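Side-chain contacts in collectin placenta 1 (Mus musculus, PDB 2OX9), which probably acts as a scavenger receptor and binds the leukocyte glycan Lewis(x) through a calcium-dependent C-type lectin domain: residues E48-W51 with I52-H55; K86-A90 with G91-N95. All blocks are in the same frame, centred on the assembly; numbering follows the deposited sequence.

Contact 1: residues E48-W51 with I52-H55; sequences EQQW and IKKH. With CA (calcium ion), chain L.
Trp51 and His55 meet one turn apart on the helix. Trp51 CB lies against Ile52 N, and with CG anti to the backbone N (chi1 -175°), beside the carbonyl carbon, the indole lies where it meets both Ile52 and His55. On the six-membered ring, CE3 lies 4.1 Å from Ile52 CG1. NE1 faces His55 CE1, which sits over one face of the indole, 3.5 Å from both Trp51 CE2 and CZ2 and still near CH2 at the tip. The imidazole leans across the indole at 46°, neither stacked nor edge-to-face. Its rotation is fixed by a nearly straight bond (175° at the hydrogen) from His55 ND1 to Trp51 O, 3.1 Å long, with the oxygen in the imidazole plane. Phe12 stacks on Trp51 and Phe19 on His55, extending the aromatic cluster. Ile52 CD1 runs alongside Glu48 CG at 4.1 Å, while the extended Glu48 chain sends OE1 to calcium at 2.5 Å. That oxygen is also hydrogen-bonded to Tyr17 OH; Phe42, Asn44 and Glu129 complete the protein ligands. Gln50 OE1 accepts a weak 3.1 Å bond from Lys54 NZ. Backbone bonds such as Lys53 N to Gln49 O keep the i to i+4 spacing of an alpha-helix, here the 46-54 helix of the C-type lectin fold, with an auxiliary calcium site on one flank.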
loop_
_atom_site.group_PDB
_atom_site.type_symbol
_atom_site.label_atom_id
_atom_site.label_comp_id
_atom_site.label_asym_id
_atom_site.label_seq_id
_atom_site.Cartn_x
_atom_site.Cartn_y
_atom_site.Cartn_z
ATOM N N GLU A 48 9.581 -8.400 -4.676
ATOM C CA GLU A 48 8.863 -7.179 -5.025
ATOM C C GLU A 48 8.920 -6.228 -3.824
ATOM O O GLU A 48 9.032 -5.015 -3.979
ATOM C CB GLU A 48 7.399 -7.488 -5.386
ATOM C CG GLU A 48 6.625 -6.268 -5.885
ATOM C CD GLU A 48 5.184 -6.577 -6.270
ATOM O OE1 GLU A 48 4.585 -5.764 -7.004
ATOM O OE2 GLU A 48 4.643 -7.615 -5.831
ATOM N N GLN A 49 8.852 -6.801 -2.627
ATOM C CA GLN A 49 8.905 -6.023 -1.389
ATOM C C GLN A 49 10.240 -5.305 -1.239
ATOM O O GLN A 49 10.287 -4.135 -0.865
ATOM C CB GLN A 49 8.697 -6.944 -0.173
ATOM C CG GLN A 49 8.975 -6.287 1.169
ATOM C CD GLN A 49 8.056 -5.121 1.455
ATOM O OE1 GLN A 49 6.837 -5.213 1.288
ATOM N NE2 GLN A 49 8.633 -4.015 1.905
ATOM N N GLN A 50 11.321 -6.028 -1.508
ATOM C CA GLN A 50 12.663 -5.479 -1.404
ATOM C C GLN A 50 12.885 -4.350 -2.403
ATOM O O GLN A 50 13.471 -3.318 -2.063
ATOM C CB GLN A 50 13.701 -6.571 -1.648
ATOM C CG GLN A 50 14.511 -6.969 -0.416
ATOM C CD GLN A 50 15.217 -5.789 0.240
ATOM O OE1 GLN A 50 15.953 -5.042 -0.411
ATOM N NE2 GLN A 50 14.995 -5.616 1.541
ATOM N N TRP A 51 12.435 -4.561 -3.634
ATOM C CA TRP A 51 12.583 -3.560 -4.689
ATOM C C TRP A 51 11.784 -2.315 -4.303
ATOM O O TRP A 51 12.226 -1.186 -4.519
ATOM C CB TRP A 51 12.059 -4.117 -6.014
ATOM C CG TRP A 51 12.267 -3.208 -7.182
ATOM C CD1 TRP A 51 13.415 -3.040 -7.898
ATOM C CD2 TRP A 51 11.306 -2.316 -7.746
ATOM N NE1 TRP A 51 13.230 -2.094 -8.879
ATOM C CE2 TRP A 51 11.944 -1.629 -8.805
ATOM C CE3 TRP A 51 9.967 -2.024 -7.457
ATOM C CZ2 TRP A 51 11.289 -0.668 -9.574
ATOM C CZ3 TRP A 51 9.313 -1.062 -8.227
ATOM C CH2 TRP A 51 9.975 -0.398 -9.269
ATOM N N ILE A 52 10.600 -2.522 -3.729
ATOM C CA ILE A 52 9.770 -1.397 -3.319
ATOM C C ILE A 52 10.420 -0.649 -2.163
ATOM O O ILE A 52 10.399 0.588 -2.121
ATOM C CB ILE A 52 8.356 -1.865 -2.904
ATOM C CG1 ILE A 52 7.542 -2.201 -4.153
ATOM C CG2 ILE A 52 7.644 -0.776 -2.096
ATOM C CD1 ILE A 52 6.151 -2.751 -3.848
ATOM N N LYS A 53 11.012 -1.408 -1.240
ATOM C CA LYS A 53 11.669 -0.839 -0.070
ATOM C C LYS A 53 12.730 0.202 -0.439
ATOM O O LYS A 53 12.809 1.268 0.168
ATOM C CB LYS A 53 12.322 -1.954 0.757
ATOM C CG LYS A 53 13.111 -1.452 1.954
ATOM C CD LYS A 53 14.050 -2.515 2.478
ATOM C CE LYS A 53 14.996 -1.940 3.515
ATOM N NZ LYS A 53 15.875 -2.990 4.082
ATOM N N LYS A 54 13.539 -0.096 -1.443
ATOM C CA LYS A 54 14.593 0.836 -1.823
ATOM C C LYS A 54 14.108 2.112 -2.507
ATOM O O LYS A 54 14.853 3.092 -2.603
ATOM C CB LYS A 54 15.634 0.108 -2.668
ATOM C CG LYS A 54 16.505 -0.827 -1.826
ATOM C CD LYS A 54 17.061 -1.959 -2.650
ATOM C CE LYS A 54 17.816 -2.956 -1.791
ATOM N NZ LYS A 54 18.067 -4.226 -2.543
ATOM N N HIS A 55 12.865 2.103 -2.975
ATOM C CA HIS A 55 12.285 3.277 -3.617
ATOM C C HIS A 55 11.424 4.098 -2.659
ATOM O O HIS A 55 10.845 5.115 -3.055
ATOM C CB HIS A 55 11.409 2.878 -4.800
ATOM C CG HIS A 55 12.180 2.550 -6.034
ATOM N ND1 HIS A 55 12.609 1.274 -6.326
ATOM C CD2 HIS A 55 12.630 3.339 -7.037
ATOM C CE1 HIS A 55 13.291 1.291 -7.457
ATOM N NE2 HIS A 55 13.318 2.532 -7.909
HETATM CA CA CA L . 2.321 -6.774 -7.358
HETATM O O HOH W 1 2.967 -8.158 -8.994
HETATM O O HOH W 2 0.152 -7.426 -8.063
#

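Contact 2: residues K86-A90 with G91-N95; sequences KNWKA and GQPDN. With CA (calcium ion), chain J; CA (calcium ion), chain I; FUC (alpha-L-fucopyranose), chain E; GAL (beta-D-galactopyranose), chain B.
Trp88 lays one face of its indole over the ring of Pro93, whose CD sits above the five-membered ring in a CH-pi contact, 15° off the normal and 3.5 Å from Trp88 CD2. The pyrrolidine crosses the indole at about a right angle and touches both of its rings, Pro93 CB reaching Trp88 CZ3 at 4.0 Å. A chi1 of -61° sets Trp88 CG beside the backbone N and brings the ring face against Pro93 CD. Between the two residues the chain reverses in a type II beta turn closed by Gln92 N donating to Lys89 O at 3.0 Å; Gly91, at its third position, has the positive phi (100°) that suits such a turn. Lys89 leaves this turn fully extended, and its NZ donates to fucose O4 at 2.9 Å, with a weaker bond to O5. The peptide bond before Pro93 is cis, and the residues flanking the proline, Gln92 and Asp94, both bind one calcium, Asp94 OD1 at 2.5 Å. Galactose completes this site with O3 and O4, while Asp94 OD2 lies 2.7 Å from galactose O4. Glu104, Asn116 and Asp117 are the other protein ligands, and Asn116 also bonds the sugar. Asn95 OD1 binds a second calcium at 2.5 Å. Gln92-Pro93-Asp94 is the QPD motif of galactose-type C-type lectins: the metal grips the vicinal O3 and O4 hydroxyls of galactose directly, and the lysine adds a separate polar hold on fucose, which is consistent with recognition of both sugars in Lewis(x).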
loop_
_atom_site.group_PDB
_atom_site.type_symbol
_atom_site.label_atom_id
_atom_site.label_comp_id
_atom_site.label_asym_id
_atom_site.label_seq_id
_atom_site.Cartn_x
_atom_site.Cartn_y
_atom_site.Cartn_z
ATOM N N LYS A 86 3.440 -11.595 3.613
ATOM C CA LYS A 86 3.152 -10.502 4.550
ATOM C C LYS A 86 4.451 -9.927 5.097
ATOM O O LYS A 86 5.457 -10.626 5.170
ATOM C CB LYS A 86 2.328 -11.008 5.743
ATOM C CG LYS A 86 1.244 -12.001 5.402
ATOM C CD LYS A 86 0.608 -12.575 6.660
ATOM C CE LYS A 86 -0.327 -13.738 6.313
ATOM N NZ LYS A 86 -1.112 -14.225 7.484
ATOM N N ASN A 87 4.429 -8.661 5.506
ATOM C CA ASN A 87 5.626 -8.042 6.059
ATOM C C ASN A 87 5.272 -7.057 7.163
ATOM O O ASN A 87 5.824 -5.969 7.220
ATOM C CB ASN A 87 6.417 -7.339 4.944
ATOM C CG ASN A 87 7.825 -6.930 5.380
ATOM O OD1 ASN A 87 8.476 -7.624 6.165
ATOM N ND2 ASN A 87 8.308 -5.812 4.845
ATOM N N TRP A 88 4.333 -7.430 8.031
ATOM C CA TRP A 88 3.956 -6.549 9.130
ATOM C C TRP A 88 5.128 -6.392 10.076
ATOM O O TRP A 88 5.911 -7.315 10.249
ATOM C CB TRP A 88 2.803 -7.125 9.965
ATOM C CG TRP A 88 1.529 -7.360 9.226
ATOM C CD1 TRP A 88 1.029 -8.560 8.828
ATOM C CD2 TRP A 88 0.570 -6.373 8.841
ATOM N NE1 TRP A 88 -0.194 -8.386 8.219
ATOM C CE2 TRP A 88 -0.498 -7.051 8.213
ATOM C CE3 TRP A 88 0.505 -4.980 8.968
ATOM C CZ2 TRP A 88 -1.622 -6.383 7.710
ATOM C CZ3 TRP A 88 -0.613 -4.311 8.468
ATOM C CH2 TRP A 88 -1.660 -5.017 7.847
ATOM N N LYS A 89 5.235 -5.221 10.688
ATOM C CA LYS A 89 6.264 -4.977 11.683
ATOM C C LYS A 89 5.750 -5.781 12.885
ATOM O O LYS A 89 4.541 -5.976 13.025
ATOM C CB LYS A 89 6.319 -3.489 12.030
ATOM C CG LYS A 89 7.242 -3.150 13.202
ATOM C CD LYS A 89 7.180 -1.669 13.532
ATOM C CE LYS A 89 8.033 -1.329 14.738
ATOM N NZ LYS A 89 7.919 0.108 15.081
ATOM N N ALA A 90 6.651 -6.246 13.744
ATOM C CA ALA A 90 6.239 -7.026 14.906
ATOM C C ALA A 90 5.291 -6.212 15.783
ATOM O O ALA A 90 5.575 -5.063 16.117
ATOM C CB ALA A 90 7.469 -7.452 15.712
ATOM N N GLY A 91 4.165 -6.810 16.158
ATOM C CA GLY A 91 3.202 -6.105 16.986
ATOM C C GLY A 91 2.054 -5.555 16.160
ATOM O O GLY A 91 0.978 -5.265 16.685
ATOM N N GLN A 92 2.291 -5.402 14.862
ATOM C CA GLN A 92 1.272 -4.905 13.942
ATOM C C GLN A 92 0.660 -6.085 13.194
ATOM O O GLN A 92 1.310 -7.112 13.023
ATOM C CB GLN A 92 1.897 -3.938 12.937
ATOM C CG GLN A 92 2.476 -2.707 13.573
ATOM C CD GLN A 92 1.506 -2.062 14.536
ATOM O OE1 GLN A 92 0.406 -1.669 14.152
ATOM N NE2 GLN A 92 1.910 -1.952 15.800
ATOM N N PRO A 93 -0.608 -5.962 12.750
ATOM C CA PRO A 93 -1.516 -4.816 12.890
ATOM C C PRO A 93 -2.101 -4.750 14.297
ATOM O O PRO A 93 -2.422 -5.779 14.882
ATOM C CB PRO A 93 -2.578 -5.083 11.822
ATOM C CG PRO A 93 -2.620 -6.582 11.757
ATOM C CD PRO A 93 -1.169 -6.969 11.826
ATOM N N ASP A 94 -2.236 -3.547 14.843
ATOM C CA ASP A 94 -2.756 -3.421 16.200
ATOM C C ASP A 94 -4.147 -2.800 16.306
ATOM O O ASP A 94 -4.708 -2.728 17.399
ATOM C CB ASP A 94 -1.765 -2.632 17.065
ATOM C CG ASP A 94 -1.535 -1.220 16.557
ATOM O OD1 ASP A 94 -2.043 -0.882 15.468
ATOM O OD2 ASP A 94 -0.842 -0.444 17.252
ATOM N N ASN A 95 -4.693 -2.353 15.177
ATOM C CA ASN A 95 -6.028 -1.747 15.134
ATOM C C ASN A 95 -6.184 -0.682 16.225
ATOM O O ASN A 95 -7.206 -0.612 16.905
ATOM C CB ASN A 95 -7.092 -2.839 15.306
ATOM C CG ASN A 95 -8.407 -2.492 14.627
ATOM O OD1 ASN A 95 -8.432 -2.065 13.469
ATOM N ND2 ASN A 95 -9.510 -2.693 15.339
HETATM CA CA CA J . -1.018 0.196 13.474
HETATM CA CA CA I . -8.357 -3.185 11.282
HETATM C C1 FUC E . 5.924 2.868 16.722
HETATM C C2 FUC E . 6.013 1.800 17.820
HETATM C C3 FUC E . 4.695 1.039 17.924
HETATM C C4 FUC E . 4.313 0.462 16.562
HETATM C C5 FUC E . 4.243 1.587 15.527
HETATM C C6 FUC E . 3.950 1.066 14.127
HETATM O O2 FUC E . 6.298 2.417 19.067
HETATM O O3 FUC E . 4.819 -0.004 18.878
HETATM O O4 FUC E . 5.281 -0.496 16.161
HETATM O O5 FUC E . 5.508 2.289 15.474
HETATM C C1 GAL B . 1.874 4.394 15.417
HETATM C C2 GAL B . 1.232 3.731 14.202
HETATM C C3 GAL B . -0.189 3.268 14.532
HETATM C C4 GAL B . -0.203 2.411 15.802
HETATM C C5 GAL B . 0.528 3.132 16.946
HETATM C C6 GAL B . 0.658 2.265 18.185
HETATM O O2 GAL B . 1.188 4.657 13.129
HETATM O O3 GAL B . -0.691 2.505 13.448
HETATM O O4 GAL B . 0.420 1.166 15.542
HETATM O O5 GAL B . 1.866 3.492 16.536
HETATM O O6 GAL B . 1.032 3.040 19.316
HETATM O O HOH W 3 -6.041 -3.571 12.487
#

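How the contacts relate
Contact 1 closes before contact 2 opens along the chain, and their centres lie 18 Å apart, yet they touch: Gln49 NE2 packs 3.5 Å from Asn87 ND2. Trp115 also links them by hydrogen bonds, since its ring nitrogen bonds the Gln49 side chain while its backbone pairs with Asn87 and Lys89; it directly precedes Asn116 and Asp117, which bind the sugar-site calcium. Of the two, contact 2 meets the glycan. The calcium held by Glu48 is 22.2 Å from the calcium that carries galactose, whereas the calcium bound by Asn95 is 8.4 Å from that galactose-bearing calcium. Residues 48-55 lie on and just beyond helix 46-54, away from the sugar site, and residues 86-95 form part of the binding surface.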